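Local coordinates for protein giardin subunit alpha-1 (Giardia intestinalis, PDB 4EVF) that binds calcium and acidic phospholipids as an annexin of the cytoskeleton, and is involved in the parasite's attachment to the intestinal mucosa, at residues Q13-D16 against Q22-F25; D53-L58 against S62-L67; Q80-A85 against F96-L101; N90-F95 against E134-L139; P188-F193 against K199-A204. One frame throughout, in Å; residues are numbered along the deposited sequence.

Interaction 1 (Q13-D16 against Q22-F25)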
# COMPACT_ATOMS: atom_id res chain seq x y z
N GLN A 13 9.94 -24.17 13.82
CA GLN A 13 9.00 -25.03 14.52
C GLN A 13 7.55 -24.71 14.17
O GLN A 13 6.69 -25.60 14.21
CB GLN A 13 9.25 -24.96 16.02
CG GLN A 13 10.46 -25.76 16.45
CD GLN A 13 11.06 -25.27 17.75
OE1 GLN A 13 10.71 -24.19 18.24
NE2 GLN A 13 11.97 -26.05 18.31
N ALA A 14 7.27 -23.46 13.83
CA ALA A 14 5.92 -23.07 13.44
C ALA A 14 5.64 -23.65 12.07
O ALA A 14 4.52 -24.10 11.79
CB ALA A 14 5.78 -21.55 13.43
N ILE A 15 6.66 -23.66 11.22
CA ILE A 15 6.54 -24.16 9.85
C ILE A 15 6.37 -25.66 9.87
O ILE A 15 5.56 -26.23 9.12
CB ILE A 15 7.78 -23.80 9.00
CG1 ILE A 15 7.84 -22.29 8.74
CG2 ILE A 15 7.76 -24.55 7.68
CD1 ILE A 15 9.06 -21.86 7.93
N ASP A 16 7.14 -26.32 10.73
CA ASP A 16 7.00 -27.75 10.96
C ASP A 16 5.60 -28.07 11.48
O ASP A 16 5.00 -29.06 11.08
CB ASP A 16 8.05 -28.24 11.96
CG ASP A 16 9.45 -28.26 11.37
OD1 ASP A 16 9.59 -28.44 10.14
OD2 ASP A 16 10.42 -28.13 12.16
N GLN A 22 0.65 -18.79 13.84
CA GLN A 22 1.93 -18.63 14.54
C GLN A 22 3.00 -17.99 13.64
O GLN A 22 3.80 -17.17 14.10
CB GLN A 22 2.42 -19.96 15.11
CG GLN A 22 3.75 -19.86 15.86
CD GLN A 22 3.71 -18.88 17.02
OE1 GLN A 22 2.65 -18.38 17.40
NE2 GLN A 22 4.88 -18.59 17.59
N ILE A 23 3.03 -18.37 12.37
CA ILE A 23 3.94 -17.72 11.43
C ILE A 23 3.56 -16.25 11.27
O ILE A 23 4.41 -15.37 11.29
CB ILE A 23 3.96 -18.42 10.07
CG1 ILE A 23 4.46 -19.86 10.23
CG2 ILE A 23 4.79 -17.63 9.05
CD1 ILE A 23 4.16 -20.74 9.03
N ALA A 24 2.26 -16.00 11.13
CA ALA A 24 1.75 -14.65 11.05
C ALA A 24 2.10 -13.87 12.30
O ALA A 24 2.49 -12.70 12.23
CB ALA A 24 0.22 -14.65 10.81
N PHE A 25 1.99 -14.51 13.46
CA PHE A 25 2.26 -13.80 14.71
C PHE A 25 3.72 -13.37 14.82
O PHE A 25 4.02 -12.24 15.23
CB PHE A 25 1.87 -14.62 15.94
CG PHE A 25 2.24 -13.95 17.23
CD1 PHE A 25 1.55 -12.82 17.65
CD2 PHE A 25 3.29 -14.41 18.00
CE1 PHE A 25 1.89 -12.18 18.82
CE2 PHE A 25 3.64 -13.77 19.18
CZ PHE A 25 2.94 -12.65 19.59

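Interaction 2 (D53-L58 against S62-L67)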
# COMPACT_ATOMS: atom_id res chain seq x y z
N ASP A 53 10.51 -22.65 2.35
CA ASP A 53 10.08 -23.61 3.36
C ASP A 53 8.61 -23.39 3.69
O ASP A 53 7.83 -24.34 3.77
CB ASP A 53 10.97 -23.53 4.61
CG ASP A 53 12.11 -24.54 4.58
OD1 ASP A 53 12.25 -25.25 3.56
OD2 ASP A 53 12.86 -24.63 5.58
N ILE A 54 8.23 -22.13 3.86
CA ILE A 54 6.83 -21.77 4.06
C ILE A 54 5.93 -22.31 2.95
O ILE A 54 4.90 -22.94 3.21
CB ILE A 54 6.68 -20.24 4.17
CG1 ILE A 54 7.46 -19.73 5.37
CG2 ILE A 54 5.20 -19.84 4.27
CD1 ILE A 54 7.53 -18.23 5.43
N LYS A 55 6.33 -22.09 1.70
CA LYS A 55 5.55 -22.57 0.57
C LYS A 55 5.37 -24.08 0.62
O LYS A 55 4.29 -24.60 0.33
CB LYS A 55 6.20 -22.17 -0.76
CG LYS A 55 5.49 -22.73 -1.98
CD LYS A 55 6.10 -22.21 -3.26
CE LYS A 55 5.29 -22.65 -4.48
NZ LYS A 55 5.78 -22.02 -5.75
N LYS A 56 6.43 -24.79 0.99
CA LYS A 56 6.37 -26.24 1.05
C LYS A 56 5.50 -26.74 2.20
O LYS A 56 4.91 -27.81 2.10
CB LYS A 56 7.77 -26.85 1.14
CG LYS A 56 8.66 -26.56 -0.07
CD LYS A 56 9.93 -27.40 -0.03
CE LYS A 56 11.06 -26.76 -0.85
NZ LYS A 56 10.97 -27.00 -2.32
N ALA A 57 5.44 -25.97 3.29
CA ALA A 57 4.71 -26.43 4.47
C ALA A 57 3.21 -26.16 4.41
O ALA A 57 2.41 -26.92 4.97
CB ALA A 57 5.29 -25.81 5.72
N LEU A 58 2.84 -25.03 3.79
CA LEU A 58 1.46 -24.62 3.74
C LEU A 58 0.70 -25.10 2.49
O LEU A 58 1.27 -25.41 1.46
CB LEU A 58 1.36 -23.09 3.89
CG LEU A 58 1.29 -22.56 5.34
CD1 LEU A 58 1.98 -23.55 6.27
CD2 LEU A 58 1.91 -21.17 5.47
N SER A 62 -4.04 -17.38 -0.97
CA SER A 62 -3.48 -16.07 -0.65
C SER A 62 -2.80 -16.05 0.71
O SER A 62 -1.94 -15.21 0.96
CB SER A 62 -4.55 -14.98 -0.72
OG SER A 62 -4.90 -14.68 -2.06
N GLU A 63 -3.19 -16.98 1.59
CA GLU A 63 -2.63 -17.09 2.93
C GLU A 63 -1.14 -17.43 2.87
O GLU A 63 -0.32 -16.76 3.51
CB GLU A 63 -3.35 -18.15 3.76
CG GLU A 63 -4.75 -17.78 4.23
CD GLU A 63 -5.81 -18.11 3.21
OE1 GLU A 63 -5.43 -18.48 2.08
OE2 GLU A 63 -7.02 -18.02 3.54
N GLU A 64 -0.80 -18.46 2.11
CA GLU A 64 0.59 -18.88 2.00
C GLU A 64 1.40 -17.79 1.28
O GLU A 64 2.48 -17.43 1.72
CB GLU A 64 0.72 -20.24 1.29
CG GLU A 64 1.20 -20.17 -0.14
CD GLU A 64 1.65 -21.52 -0.67
OE1 GLU A 64 1.89 -21.61 -1.90
OE2 GLU A 64 1.75 -22.48 0.12
N SER A 65 0.84 -17.26 0.20
CA SER A 65 1.52 -16.21 -0.57
C SER A 65 1.88 -15.01 0.30
O SER A 65 3.01 -14.51 0.23
CB SER A 65 0.66 -15.77 -1.75
OG SER A 65 0.56 -16.80 -2.71
N LEU A 66 0.92 -14.56 1.11
CA LEU A 66 1.13 -13.47 2.06
C LEU A 66 2.27 -13.77 3.05
O LEU A 66 3.14 -12.92 3.28
CB LEU A 66 -0.16 -13.17 2.82
CG LEU A 66 -0.07 -12.22 4.03
CD1 LEU A 66 0.63 -10.91 3.67
CD2 LEU A 66 -1.45 -11.91 4.63
N LEU A 67 2.24 -14.96 3.63
CA LEU A 67 3.27 -15.35 4.61
C LEU A 67 4.67 -15.41 4.00
O LEU A 67 5.65 -14.96 4.62
CB LEU A 67 2.89 -16.67 5.30
CG LEU A 67 1.60 -16.55 6.13
CD1 LEU A 67 1.14 -17.90 6.70
CD2 LEU A 67 1.75 -15.52 7.23

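Interaction 3 (Q80-A85 against F96-L101)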
# COMPACT_ATOMS: atom_id res chain seq x y z
N GLN A 80 6.85 -7.45 -8.62
CA GLN A 80 6.10 -8.56 -9.22
C GLN A 80 4.59 -8.26 -9.24
O GLN A 80 3.89 -8.59 -10.20
CB GLN A 80 6.39 -9.88 -8.50
CG GLN A 80 5.62 -11.08 -9.05
CD GLN A 80 6.06 -11.47 -10.44
OE1 GLN A 80 5.25 -11.51 -11.38
NE2 GLN A 80 7.34 -11.78 -10.58
N HIS A 81 4.10 -7.65 -8.16
CA HIS A 81 2.70 -7.19 -8.11
C HIS A 81 2.41 -6.23 -9.26
O HIS A 81 1.36 -6.31 -9.91
CB HIS A 81 2.41 -6.49 -6.79
CG HIS A 81 2.24 -7.41 -5.62
ND1 HIS A 81 1.67 -8.66 -5.73
CD2 HIS A 81 2.55 -7.25 -4.32
CE1 HIS A 81 1.65 -9.24 -4.54
NE2 HIS A 81 2.18 -8.40 -3.66
N ILE A 82 3.33 -5.31 -9.50
CA ILE A 82 3.19 -4.34 -10.59
C ILE A 82 3.23 -5.00 -11.97
O ILE A 82 2.46 -4.63 -12.87
CB ILE A 82 4.28 -3.25 -10.48
CG1 ILE A 82 4.05 -2.40 -9.22
CG2 ILE A 82 4.30 -2.39 -11.74
CD1 ILE A 82 5.10 -1.32 -9.01
N ARG A 83 4.12 -5.97 -12.15
CA ARG A 83 4.13 -6.80 -13.34
C ARG A 83 2.77 -7.47 -13.52
O ARG A 83 2.17 -7.42 -14.61
CB ARG A 83 5.20 -7.88 -13.20
CG ARG A 83 6.27 -7.83 -14.28
CD ARG A 83 5.70 -8.05 -15.67
NE ARG A 83 6.61 -7.55 -16.68
CZ ARG A 83 7.20 -8.30 -17.60
NH1 ARG A 83 6.97 -9.61 -17.65
NH2 ARG A 83 8.02 -7.75 -18.49
N ASP A 84 2.30 -8.13 -12.47
CA ASP A 84 1.01 -8.82 -12.50
C ASP A 84 -0.13 -7.87 -12.91
O ASP A 84 -0.98 -8.22 -13.73
CB ASP A 84 0.70 -9.42 -11.14
CG ASP A 84 1.60 -10.60 -10.79
OD1 ASP A 84 1.37 -11.19 -9.72
OD2 ASP A 84 2.51 -10.93 -11.59
N ALA A 85 -0.13 -6.67 -12.32
CA ALA A 85 -1.17 -5.70 -12.61
C ALA A 85 -1.15 -5.28 -14.08
O ALA A 85 -2.15 -4.80 -14.59
CB ALA A 85 -1.03 -4.46 -11.71
N PHE A 96 -3.42 1.14 -7.22
CA PHE A 96 -3.51 1.93 -6.00
C PHE A 96 -2.62 1.35 -4.90
O PHE A 96 -1.90 2.09 -4.21
CB PHE A 96 -4.97 2.03 -5.48
CG PHE A 96 -5.94 2.57 -6.49
CD1 PHE A 96 -5.54 3.51 -7.43
CD2 PHE A 96 -7.26 2.12 -6.51
CE1 PHE A 96 -6.44 4.00 -8.37
CE2 PHE A 96 -8.16 2.60 -7.45
CZ PHE A 96 -7.75 3.55 -8.38
N ASP A 97 -2.68 0.02 -4.76
CA ASP A 97 -1.94 -0.68 -3.71
C ASP A 97 -0.42 -0.57 -3.89
O ASP A 97 0.30 -0.50 -2.91
CB ASP A 97 -2.34 -2.16 -3.65
CG ASP A 97 -3.84 -2.35 -3.45
OD1 ASP A 97 -4.53 -1.36 -3.12
OD2 ASP A 97 -4.31 -3.50 -3.63
N THR A 98 0.04 -0.59 -5.14
CA THR A 98 1.46 -0.73 -5.45
C THR A 98 2.17 0.60 -5.73
O THR A 98 3.35 0.77 -5.40
CB THR A 98 1.67 -1.70 -6.66
OG1 THR A 98 0.96 -1.24 -7.80
CG2 THR A 98 1.19 -3.11 -6.32
N VAL A 99 1.45 1.55 -6.34
CA VAL A 99 2.03 2.82 -6.75
C VAL A 99 1.76 3.93 -5.73
O VAL A 99 2.64 4.72 -5.40
CB VAL A 99 1.49 3.26 -8.16
CG1 VAL A 99 1.91 4.68 -8.49
CG2 VAL A 99 1.97 2.30 -9.23
N ILE A 100 0.53 3.99 -5.22
CA ILE A 100 0.16 5.09 -4.34
C ILE A 100 0.48 4.85 -2.86
O ILE A 100 0.95 5.75 -2.17
CB ILE A 100 -1.32 5.48 -4.49
CG1 ILE A 100 -1.64 5.74 -5.97
CG2 ILE A 100 -1.63 6.72 -3.64
CD1 ILE A 100 -3.09 6.13 -6.23
N LEU A 101 0.22 3.64 -2.39
CA LEU A 101 0.54 3.24 -1.03
C LEU A 101 2.00 2.75 -1.02
O LEU A 101 2.28 1.55 -0.96
CB LEU A 101 -0.43 2.15 -0.56
CG LEU A 101 -0.58 1.70 0.90
CD1 LEU A 101 0.50 0.70 1.23
CD2 LEU A 101 -0.61 2.85 1.92

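Interaction 4 (N90-F95 against E134-L139)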
# COMPACT_ATOMS: atom_id res chain seq x y z
N ASN A 90 -5.50 -3.90 -17.35
CA ASN A 90 -4.88 -3.13 -16.26
C ASN A 90 -5.63 -3.30 -14.93
O ASN A 90 -6.83 -3.06 -14.86
CB ASN A 90 -4.80 -1.64 -16.61
CG ASN A 90 -3.85 -1.35 -17.78
OD1 ASN A 90 -2.93 -2.13 -18.07
ND2 ASN A 90 -4.07 -0.23 -18.44
N ASP A 91 -4.91 -3.69 -13.87
CA ASP A 91 -5.53 -3.89 -12.56
C ASP A 91 -5.49 -2.58 -11.77
O ASP A 91 -4.53 -2.33 -11.04
CB ASP A 91 -4.83 -5.02 -11.79
CG ASP A 91 -5.64 -5.50 -10.56
OD1 ASP A 91 -6.43 -4.71 -10.01
OD2 ASP A 91 -5.46 -6.67 -10.15
N HIS A 92 -6.53 -1.75 -11.90
CA HIS A 92 -6.48 -0.43 -11.26
C HIS A 92 -6.42 -0.51 -9.73
O HIS A 92 -5.76 0.30 -9.09
CB HIS A 92 -7.65 0.45 -11.71
CG HIS A 92 -7.65 0.76 -13.17
ND1 HIS A 92 -8.56 1.63 -13.75
CD2 HIS A 92 -6.85 0.33 -14.18
CE1 HIS A 92 -8.32 1.71 -15.05
NE2 HIS A 92 -7.30 0.93 -15.33
N MET A 93 -7.14 -1.47 -9.15
CA MET A 93 -7.09 -1.63 -7.71
C MET A 93 -5.66 -1.91 -7.27
O MET A 93 -5.16 -1.31 -6.32
CB MET A 93 -8.04 -2.72 -7.23
CG MET A 93 -9.51 -2.27 -7.24
SD MET A 93 -10.62 -3.57 -6.68
CE MET A 93 -10.43 -4.76 -8.00
N ALA A 94 -5.00 -2.82 -7.99
CA ALA A 94 -3.61 -3.16 -7.69
C ALA A 94 -2.70 -1.95 -7.87
O ALA A 94 -1.75 -1.75 -7.10
CB ALA A 94 -3.15 -4.30 -8.58
N PHE A 95 -2.98 -1.14 -8.90
CA PHE A 95 -2.25 0.12 -9.11
C PHE A 95 -2.24 0.96 -7.83
O PHE A 95 -1.19 1.45 -7.41
CB PHE A 95 -2.86 0.95 -10.25
CG PHE A 95 -2.59 0.41 -11.64
CD1 PHE A 95 -1.71 -0.64 -11.84
CD2 PHE A 95 -3.24 0.96 -12.74
CE1 PHE A 95 -1.48 -1.14 -13.13
CE2 PHE A 95 -3.01 0.48 -14.03
CZ PHE A 95 -2.12 -0.57 -14.22
N GLU A 134 -6.35 10.04 -19.72
CA GLU A 134 -7.17 10.33 -18.55
C GLU A 134 -6.34 10.96 -17.44
O GLU A 134 -5.13 10.75 -17.34
CB GLU A 134 -7.85 9.06 -18.02
CG GLU A 134 -9.07 8.60 -18.80
CD GLU A 134 -9.88 7.55 -18.05
OE1 GLU A 134 -9.44 6.38 -18.01
OE2 GLU A 134 -10.95 7.90 -17.50
N ASP A 135 -7.00 11.72 -16.58
CA ASP A 135 -6.26 12.43 -15.54
C ASP A 135 -5.62 11.50 -14.51
O ASP A 135 -4.58 11.83 -13.95
CB ASP A 135 -7.15 13.46 -14.86
CG ASP A 135 -7.39 14.68 -15.74
OD1 ASP A 135 -8.15 15.58 -15.32
OD2 ASP A 135 -6.81 14.74 -16.84
N TRP A 136 -6.21 10.33 -14.27
CA TRP A 136 -5.59 9.38 -13.34
C TRP A 136 -4.23 8.89 -13.85
O TRP A 136 -3.29 8.72 -13.08
CB TRP A 136 -6.53 8.21 -12.99
CG TRP A 136 -6.77 7.22 -14.09
CD1 TRP A 136 -7.82 7.19 -14.96
CD2 TRP A 136 -5.95 6.09 -14.41
NE1 TRP A 136 -7.69 6.12 -15.82
CE2 TRP A 136 -6.55 5.43 -15.49
CE3 TRP A 136 -4.76 5.57 -13.88
CZ2 TRP A 136 -6.01 4.28 -16.07
CZ3 TRP A 136 -4.22 4.43 -14.45
CH2 TRP A 136 -4.84 3.80 -15.53
N CYS A 137 -4.12 8.68 -15.16
CA CYS A 137 -2.86 8.27 -15.77
C CYS A 137 -1.80 9.34 -15.54
O CYS A 137 -0.67 9.03 -15.16
CB CYS A 137 -3.01 8.06 -17.27
SG CYS A 137 -4.53 7.22 -17.76
N LEU A 138 -2.18 10.59 -15.79
CA LEU A 138 -1.24 11.71 -15.68
C LEU A 138 -0.76 11.90 -14.24
O LEU A 138 0.42 12.18 -14.00
CB LEU A 138 -1.89 12.99 -16.21
CG LEU A 138 -2.28 13.04 -17.69
CD1 LEU A 138 -2.98 14.35 -18.01
CD2 LEU A 138 -1.05 12.87 -18.57
N LEU A 139 -1.68 11.77 -13.28
CA LEU A 139 -1.30 11.85 -11.87
C LEU A 139 -0.37 10.71 -11.48
O LEU A 139 0.59 10.93 -10.75
CB LEU A 139 -2.52 11.90 -10.95
CG LEU A 139 -2.24 12.03 -9.44
CD1 LEU A 139 -1.42 13.27 -9.09
CD2 LEU A 139 -3.57 12.05 -8.67

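Interaction 5 (P188-F193 against K199-A204)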
# COMPACT_ATOMS: atom_id res chain seq x y z
N PRO A 188 -1.78 20.73 6.42
CA PRO A 188 -2.27 22.07 6.76
C PRO A 188 -3.16 22.67 5.65
O PRO A 188 -4.12 23.38 5.95
CB PRO A 188 -0.99 22.90 6.91
CG PRO A 188 0.13 22.04 6.33
CD PRO A 188 -0.31 20.62 6.49
N ILE A 189 -2.83 22.39 4.40
CA ILE A 189 -3.65 22.84 3.28
C ILE A 189 -5.06 22.24 3.32
O ILE A 189 -6.05 22.94 3.09
CB ILE A 189 -2.96 22.53 1.94
CG1 ILE A 189 -1.69 23.38 1.82
CG2 ILE A 189 -3.93 22.81 0.75
CD1 ILE A 189 -0.84 23.08 0.65
N ALA A 190 -5.15 20.95 3.62
CA ALA A 190 -6.45 20.28 3.66
C ALA A 190 -7.30 20.83 4.79
O ALA A 190 -8.51 20.96 4.66
CB ALA A 190 -6.29 18.77 3.81
N GLU A 191 -6.65 21.15 5.90
CA GLU A 191 -7.36 21.72 7.04
C GLU A 191 -7.85 23.13 6.73
O GLU A 191 -8.98 23.50 7.08
CB GLU A 191 -6.46 21.73 8.27
CG GLU A 191 -7.13 21.16 9.50
CD GLU A 191 -6.24 20.20 10.25
OE1 GLU A 191 -5.12 20.61 10.63
OE2 GLU A 191 -6.65 19.03 10.44
N ALA A 192 -7.00 23.93 6.09
CA ALA A 192 -7.39 25.29 5.74
C ALA A 192 -8.52 25.24 4.72
O ALA A 192 -9.49 26.00 4.81
CB ALA A 192 -6.20 26.06 5.20
N PHE A 193 -8.41 24.32 3.77
CA PHE A 193 -9.43 24.12 2.74
C PHE A 193 -10.80 23.89 3.36
O PHE A 193 -11.74 24.65 3.15
CB PHE A 193 -9.06 22.91 1.89
CG PHE A 193 -9.79 22.85 0.58
CD1 PHE A 193 -11.05 22.27 0.49
CD2 PHE A 193 -9.20 23.34 -0.58
CE1 PHE A 193 -11.71 22.20 -0.71
CE2 PHE A 193 -9.86 23.27 -1.79
CZ PHE A 193 -11.11 22.71 -1.86
N LYS A 199 -16.82 22.99 0.75
CA LYS A 199 -16.46 21.58 0.72
C LYS A 199 -15.09 21.33 1.29
O LYS A 199 -14.27 22.24 1.36
CB LYS A 199 -16.50 21.05 -0.72
CG LYS A 199 -17.89 21.03 -1.31
CD LYS A 199 -17.89 20.69 -2.79
CE LYS A 199 -19.32 20.69 -3.31
NZ LYS A 199 -19.37 20.63 -4.81
N SER A 200 -14.84 20.09 1.69
CA SER A 200 -13.49 19.64 1.98
C SER A 200 -12.85 19.19 0.66
O SER A 200 -13.54 19.04 -0.37
CB SER A 200 -13.53 18.46 2.94
OG SER A 200 -14.14 17.35 2.30
N ILE A 201 -11.54 18.93 0.69
CA ILE A 201 -10.86 18.45 -0.51
C ILE A 201 -11.52 17.17 -1.05
O ILE A 201 -11.73 17.04 -2.26
CB ILE A 201 -9.32 18.25 -0.29
CG1 ILE A 201 -8.67 19.54 0.24
CG2 ILE A 201 -8.66 17.86 -1.58
CD1 ILE A 201 -7.12 19.52 0.24
N GLU A 202 -11.86 16.24 -0.16
CA GLU A 202 -12.49 14.98 -0.57
C GLU A 202 -13.80 15.20 -1.33
O GLU A 202 -14.09 14.50 -2.30
CB GLU A 202 -12.78 14.07 0.63
CG GLU A 202 -11.69 13.99 1.68
CD GLU A 202 -11.88 15.01 2.80
OE1 GLU A 202 -12.79 14.83 3.63
OE2 GLU A 202 -11.11 15.99 2.84
N GLN A 203 -14.61 16.15 -0.86
CA GLN A 203 -15.88 16.45 -1.50
C GLN A 203 -15.66 17.12 -2.85
O GLN A 203 -16.36 16.84 -3.84
CB GLN A 203 -16.74 17.32 -0.57
CG GLN A 203 -17.04 16.62 0.75
CD GLN A 203 -17.79 17.49 1.74
OE1 GLN A 203 -18.72 17.03 2.39
NE2 GLN A 203 -17.37 18.74 1.88
N ALA A 204 -14.65 17.99 -2.89
CA ALA A 204 -14.25 18.65 -4.13
C ALA A 204 -13.86 17.62 -5.18
O ALA A 204 -14.28 17.73 -6.33
CB ALA A 204 -13.12 19.65 -3.87
O HOH W 1 -9.98 19.46 3.13

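Interaction 1 (Q13-D16 against Q22-F25)
Ile23 holds its CG1 branch beside its own backbone N and anti to the carbonyl carbon (chi1 -62°). The branch then runs out almost straight toward helix 4-16. Gln22 does the reverse. Its CG is anti to the backbone N (chi1 -180°), and a bend at chi2 (58°) carries the amide onward, farther from Ala14. These torsions put two carbons on one small target, the methyl group of Ala14. Gln22 CG lies 3.6 Å from Ala14 CB, and Ile23 CG1 lies 3.9 Å from the same Ala14 CB. The CB of Ala14 points toward helix 20-28. Its small size lets the backbones come close, with Ala14 CA and Ile23 CA 6.0 Å apart. The next residue, Ile15, adds a second apolar touch. The CG1 of Ile15 meets the CD1 tip of Ile23 at 4.0 Å, and the two side chains cross at about a right angle. No hydrogen bond links the two segments, so the contact is purely one of shape and apolar surface. Gln22 forms its more exposed border, while Ala14, Ile15 and Ile23 are buried. Both isoleucines also reach beyond the pair: Ile15 touches Leu50 of helix 50-57, and Ile23 touches Leu67 of helix 62-70. Near the start of helix 20-28, Asp19 OD1 accepts a weak hydrogen bond from Gln22 N. The contact closes a helical hairpin with a short connection, with Ala14 at its nearest backbone approach. It belongs to the all-helical bundle of an annexin repeat, here the predicted first one.

Interaction 2 (D53-L58 against S62-L67)
Glu64 crosses from helix 62-70 to the end of helix 50-57. Its CB touches Leu58 CB at 3.9 Å. Its chi1 of 105° is not a staggered value, which suggests some strain. Beyond CG the chain is extended. CD comes within 4.2 Å of Lys55 O. At the tip, OE1 rests against Lys55 CG at 3.8 Å, while the Lys55 amine leads away. The other oxygen, OE2, sits 3.3 Å from Lys55 O and also 3.3 Å from Leu58 O. All three are acceptors, so neither pair is a hydrogen bond. Three oxygens at the C-terminal end of a helix would be expected to favour a cation or a proton there. Away from the carboxylate the contact is apolar. Leu67 CD1 meets Leu58 CD2 at 3.6 Å. Leu67 CB faces Ile54 CG2 at 4.1 Å, with both of these side-chain pairs crossing at about a right angle. The axes of 53-57 and 62-67 run nearly antiparallel, at 163°. Leu58 is the first residue after the helix to leave helical phi/psi, while its N still bonds to Ile54 O. Two carbonyls of a helix end and a glutamate from the next helix resemble the type III calcium sites of annexins. The geometry is consistent with such a site left empty in this apo structure.

Interaction 3 (Q80-A85 against F96-L101)
Between 80-85 and 96-101, Thr98 makes the close contacts, with His81 and Ile82. Its CB lies 3.6 Å from Ile82 CG1. Its methyl CG2 lies 3.6 Å from His81 CB, so the threonine fits against two successive residues. The end of Ile82 comes nearer to Thr98 than its first bond suggests. Its CG1 also lies 3.6 Å from Thr98 OG1. That hydroxyl is satisfied within its own helix, where it bonds to Ala94 O, one turn back. With chi1 of Thr98 at 58°, OG1 lies between the backbone N and the carbonyl carbon, and CG2 is left to meet His81. Farther out, Arg78 bonds to Thr98 O and ties the two helices by a polar link. The end of helix 92-100 widens into a pi-type turn. Phe96 O there accepts from both Ile100 N and Leu101 N, each at 3.2 Å. Ile82 is backed by Trp107 of helix 104-118. Neighbouring Asp97 forms salt bridges to Arg247 and Arg250. The contact thus borders a buried charged cluster between the predicted second and fourth repeats, consistent with the hydrophilic centre of the annexin fold.

Interaction 4 (N90-F95 against E134-L139)
A cluster of three aromatic side chains, His92, Phe95 and Trp136, joins the first turns of helices 92-100 and 135-145 in the predicted second annexin repeat. The backbones are far apart here, with His92 CA and Trp136 CA 10.1 Å from each other. The indole bridges that distance. Its CG stands between the backbone N and the carbonyl carbon, the crowded position (chi1 71°). This sends the six-membered ring toward helix 92-100. The CH2 corner of Trp136 lies over one face of the His92 ring. The closest atoms are Trp136 CZ2 and His92 CE1, 3.6 Å apart. The planes are inclined at 49°, which makes the pair an oblique one. Farther along the indole rim, Trp136 CZ3 touches Phe95 CD2 at 4.0 Å. Phe95 also meets the ring of Phe126. Asp91 O lies over a face of the Phe95 ring, offset toward its rim. The histidine is fixed from outside the pair, since His92 ND1 bonds to Thr212 of helix 211-225. Asp91 is the N-cap of helix 92-100, and its OD1 accepts from Ala94 N at 3.1 Å. Glu134 holds the N-cap position of helix 135-145, and its side chain steadies the indole. Cys137 SG sits 3.5 Å above the plane of the indole, over its centre. Val130 of helix 122-130 also packs on Trp136. At the polar end of the ring, Trp136 NE1 donates to Glu134 OE1 at 2.8 Å, close to the indole plane but well above that of the carboxylate.

Interaction 5 (P188-F193 against K199-A204)
Phe193 and Ile201 make the tight part of this contact. The phenyl ring, with CG anti to the backbone N (chi1 -163°), reaches the start of helix 201-208. Ile201 CG1 sits over one face, 3.8 Å from the Phe193 ring centroid and 24° off the normal. This is a CH-pi contact. The approach is offset toward the rim, and Ile201 CG1 is just 3.5 Å from Phe193 CG. The ring also meets backbone. Phe193 CE1 is 3.3 Å from Lys199 O, and Phe193 CD1 is 3.4 Å from Ile201 N. Ala204 CB touches the far corner, CZ, more loosely. The CD1 tip of Ile201 extends past the ring to helix 183-196, where it lies 3.7 Å from Ala190 CB. Behind this layer, Leu162 and Phe178 cover Ile201.

The other side of the contact is wetter. There a water stands between the helices. It donates to Ala190 O at 2.6 Å and accepts from Ile201 N at 2.9 Å. It thereby satisfies a first-turn N-H and a helix carbonyl that do not meet directly. Ser200 is the N-cap of helix 201-208, although the bond from Gln203 N to its OG is weak. Lys199 is exposed, and its chain leads away from Phe193 to bond with Thr207. Two consecutive helices pack here, with the aromatic ring of Phe193 against the N-terminal end of helix 201-208. They lie in the predicted third repeat of the annexin fold.

How the interactions relate
The five contacts fall into two touching pairs and one separate site. Interactions 1 and 2 have centres 10 Å apart and share one core in the predicted first repeat, where Ile15 CG2 meets Ala57 CB at 3.4 Å. Interactions 3 and 4 are also 10 Å apart between centres. Both use helix 92-100, and Ala85 O probably accepts a hydrogen bond from Asp91 N at 3.1 Å. Interaction 3 is near the middle of the chain. Interaction 5 lies toward one end, its centre about 45 Å from that of interaction 1. The nearest atoms of interactions 2 and 3 are about 7 Å apart, without touching.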